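Local coordinates for protein acetate CoA-transferase subunit beta (Escherichia coli DH5[alpha], PDB 5DBN) that transfers coenzyme A from acetyl-CoA to acetoacetate and other short-chain fatty acids through a covalent enzyme-CoA intermediate, at residues D19-G24 with I39-Q44. Sequence-based numbering, arbitrary orientation.
Sequences DIVNLG and IHITLQ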
ATOM      1  N   ASP B  19     -21.236  -6.398  11.851  1.00 29.23           N
ATOM      2  CA  ASP B  19     -20.907  -6.080  10.463  1.00 26.70           C
ATOM      3  C   ASP B  19     -20.113  -4.785  10.318  1.00 24.53           C
ATOM      4  O   ASP B  19     -20.335  -3.822  11.052  1.00 24.34           O
ATOM      5  CB  ASP B  19     -22.186  -5.969   9.627  1.00 26.90           C
ATOM      6  CG  ASP B  19     -22.674  -7.310   9.111  1.00 27.48           C
ATOM      7  OD1 ASP B  19     -22.158  -8.358   9.554  1.00 28.63           O
ATOM      8  OD2 ASP B  19     -23.592  -7.308   8.264  1.00 26.74           O
ATOM      9  N   ILE B  20     -19.172  -4.786   9.377  1.00 23.05           N
ATOM     10  CA  ILE B  20     -18.508  -3.564   8.938  1.00 21.43           C
ATOM     11  C   ILE B  20     -19.315  -2.995   7.781  1.00 22.31           C
ATOM     12  O   ILE B  20     -19.430  -3.628   6.729  1.00 22.48           O
ATOM     13  CB  ILE B  20     -17.052  -3.814   8.501  1.00 19.99           C
ATOM     14  CG1 ILE B  20     -16.291  -4.582   9.582  1.00 20.90           C
ATOM     15  CG2 ILE B  20     -16.352  -2.497   8.184  1.00 18.55           C
ATOM     16  CD1 ILE B  20     -16.253  -3.889  10.932  1.00 22.03           C
ATOM     17  N   VAL B  21     -19.873  -1.805   7.981  1.00 22.92           N
ATOM     18  CA  VAL B  21     -20.838  -1.237   7.043  1.00 22.69           C
ATOM     19  C   VAL B  21     -20.376   0.099   6.468  1.00 22.28           C
ATOM     20  O   VAL B  21     -19.748   0.898   7.161  1.00 22.64           O
ATOM     21  CB  VAL B  21     -22.212  -1.042   7.727  1.00 22.64           C
ATOM     22  CG1 VAL B  21     -23.238  -0.470   6.747  1.00 22.50           C
ATOM     23  CG2 VAL B  21     -22.708  -2.362   8.306  1.00 23.31           C
ATOM     24  N   ASN B  22     -20.693   0.331   5.197  1.00 22.86           N
ATOM     25  CA  ASN B  22     -20.513   1.644   4.582  1.00 24.70           C
ATOM     26  C   ASN B  22     -21.835   2.226   4.092  1.00 24.92           C
ATOM     27  O   ASN B  22     -22.544   1.599   3.310  1.00 24.67           O
ATOM     28  CB  ASN B  22     -19.531   1.572   3.416  1.00 25.53           C
ATOM     29  CG  ASN B  22     -19.192   2.942   2.866  1.00 27.40           C
ATOM     30  OD1 ASN B  22     -19.957   3.521   2.095  1.00 28.66           O
ATOM     31  ND2 ASN B  22     -18.046   3.472   3.268  1.00 27.93           N
ATOM     32  N   LEU B  23     -22.144   3.436   4.547  1.00 25.68           N
ATOM     33  CA  LEU B  23     -23.375   4.125   4.171  1.00 26.54           C
ATOM     34  C   LEU B  23     -23.091   5.325   3.270  1.00 25.66           C
ATOM     35  O   LEU B  23     -22.420   6.276   3.676  1.00 25.97           O
ATOM     36  CB  LEU B  23     -24.129   4.586   5.419  1.00 28.12           C
ATOM     37  CG  LEU B  23     -24.585   3.503   6.399  1.00 28.35           C
ATOM     38  CD1 LEU B  23     -25.276   4.145   7.591  1.00 29.64           C
ATOM     39  CD2 LEU B  23     -25.501   2.482   5.724  1.00 28.34           C
ATOM     40  N   GLY B  24     -23.599   5.275   2.043  1.00 24.16           N
ATOM     41  CA  GLY B  24     -23.416   6.365   1.104  1.00 23.29           C
ATOM     42  C   GLY B  24     -24.195   7.589   1.536  1.00 24.81           C
ATOM     43  O   GLY B  24     -25.117   7.490   2.343  1.00 24.25           O
ATOM     44  N   ILE B  39     -28.175  -5.225  17.691  1.00 42.30           N
ATOM     45  CA  ILE B  39     -27.399  -5.103  16.465  1.00 40.55           C
ATOM     46  C   ILE B  39     -26.400  -3.956  16.587  1.00 39.57           C
ATOM     47  O   ILE B  39     -26.787  -2.789  16.665  1.00 38.92           O
ATOM     48  CB  ILE B  39     -28.306  -4.863  15.240  1.00 41.23           C
ATOM     49  CG1 ILE B  39     -29.385  -5.948  15.143  1.00 42.37           C
ATOM     50  CG2 ILE B  39     -27.478  -4.811  13.957  1.00 39.58           C
ATOM     51  CD1 ILE B  39     -28.844  -7.364  14.982  1.00 41.85           C
ATOM     52  N   HIS B  40     -25.116  -4.300  16.598  1.00 39.85           N
ATOM     53  CA  HIS B  40     -24.044  -3.314  16.680  1.00 39.66           C
ATOM     54  C   HIS B  40     -23.135  -3.431  15.468  1.00 35.28           C
ATOM     55  O   HIS B  40     -22.591  -4.499  15.190  1.00 35.46           O
ATOM     56  CB  HIS B  40     -23.239  -3.497  17.965  1.00 43.10           C
ATOM     57  CG  HIS B  40     -24.082  -3.543  19.201  1.00 47.85           C
ATOM     58  ND1 HIS B  40     -24.502  -2.407  19.857  1.00 50.06           N
ATOM     59  CD2 HIS B  40     -24.584  -4.589  19.899  1.00 50.69           C
ATOM     60  CE1 HIS B  40     -25.227  -2.749  20.907  1.00 53.28           C
ATOM     61  NE2 HIS B  40     -25.292  -4.068  20.955  1.00 53.75           N
ATOM     62  N   ILE B  41     -22.980  -2.322  14.753  1.00 31.37           N
ATOM     63  CA  ILE B  41     -22.147  -2.283  13.558  1.00 26.29           C
ATOM     64  C   ILE B  41     -21.031  -1.263  13.710  1.00 24.21           C
ATOM     65  O   ILE B  41     -21.061  -0.421  14.607  1.00 24.74           O
ATOM     66  CB  ILE B  41     -22.975  -1.937  12.305  1.00 24.82           C
ATOM     67  CG1 ILE B  41     -23.636  -0.562  12.460  1.00 24.62           C
ATOM     68  CG2 ILE B  41     -24.022  -3.016  12.055  1.00 26.17           C
ATOM     69  CD1 ILE B  41     -24.323  -0.065  11.205  1.00 23.77           C
ATOM     70  N   THR B  42     -20.048  -1.353  12.822  1.00 22.25           N
ATOM     71  CA  THR B  42     -18.971  -0.378  12.756  1.00 22.75           C
ATOM     72  C   THR B  42     -19.032   0.301  11.397  1.00 22.24           C
ATOM     73  O   THR B  42     -18.944  -0.357  10.361  1.00 21.50           O
ATOM     74  CB  THR B  42     -17.599  -1.036  12.965  1.00 22.45           C
ATOM     75  OG1 THR B  42     -17.622  -1.816  14.167  1.00 24.37           O
ATOM     76  CG2 THR B  42     -16.506   0.015  13.064  1.00 20.87           C
ATOM     77  N   LEU B  43     -19.195   1.620  11.405  1.00 23.54           N
ATOM     78  CA  LEU B  43     -19.310   2.382  10.169  1.00 24.03           C
ATOM     79  C   LEU B  43     -17.945   2.821   9.650  1.00 23.45           C
ATOM     80  O   LEU B  43     -17.125   3.362  10.395  1.00 23.34           O
ATOM     81  CB  LEU B  43     -20.211   3.601  10.379  1.00 25.13           C
ATOM     82  CG  LEU B  43     -21.684   3.283  10.632  1.00 26.71           C
ATOM     83  CD1 LEU B  43     -22.434   4.551  10.999  1.00 28.83           C
ATOM     84  CD2 LEU B  43     -22.314   2.643   9.408  1.00 21.60           C
ATOM     85  N   GLN B  44     -17.725   2.583   8.361  1.00 23.22           N
ATOM     86  CA  GLN B  44     -16.482   2.946   7.692  1.00 22.51           C
ATOM     87  C   GLN B  44     -16.705   4.203   6.859  1.00 23.43           C
ATOM     88  O   GLN B  44     -17.703   4.314   6.146  1.00 23.11           O
ATOM     89  CB  GLN B  44     -15.996   1.786   6.812  1.00 20.40           C
ATOM     90  CG  GLN B  44     -14.547   1.896   6.343  1.00 19.40           C
ATOM     91  CD  GLN B  44     -14.390   2.638   5.025  1.00 18.91           C
ATOM     92  OE1 GLN B  44     -15.355   3.161   4.465  1.00 18.34           O
ATOM     93  NE2 GLN B  44     -13.162   2.683   4.522  1.00 19.00           N
TER
HETATM   94  O   HOH W   1     -20.203   4.720   6.242  1.00 17.38           O
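Strand 20-23 and strand 42-44 pair in parallel, with Ile20 opposite Thr42 and Val21 opposite Leu43, and their short axes diverge by 47°. Three backbone bonds hold the register: Thr42 N to Asp19 O (3.1 Å), Val21 N to Thr42 O (2.9 Å) and Gln44 N to Val21 O (2.9 Å). Farther on, a water accepts from Leu23 N and also lies close to Gln44 O, at a doubtfully short distance. On one face Ile20 CD1 rests against Thr42 CB at 3.8 Å. On the other face the contacts are between apolar side chains: Val21 CG2 meets Ile41 CG2 at 4.0 Å, and Leu43 CD2 reaches Leu23 CD1 at 3.8 Å. The pair forms one end of the largely parallel sheet of the CoA-transferase fold: 42-45 is the outermost strand within this chain, and 20-23 lies between it and strand 95-98. At the C-terminal end, Asn22 ND2 donates to Gln44 OE1 (3.0 Å). The Gln44 chain bends at chi2 (-89°), which carries OE1 across to Asn22. The acceptor lies almost in the Asn22 amide plane, but the bond is bent, 133° at the hydrogen. Asn22 ND2 also bonds Glu46 OE1, the predicted active-site residue, while Gln44 NE2 is held by Ser84 OG. A leucine in place of Asn22 would probably leave Gln44 OE1 and the Glu46 side chain without this shared donor, and that side chain freer to turn.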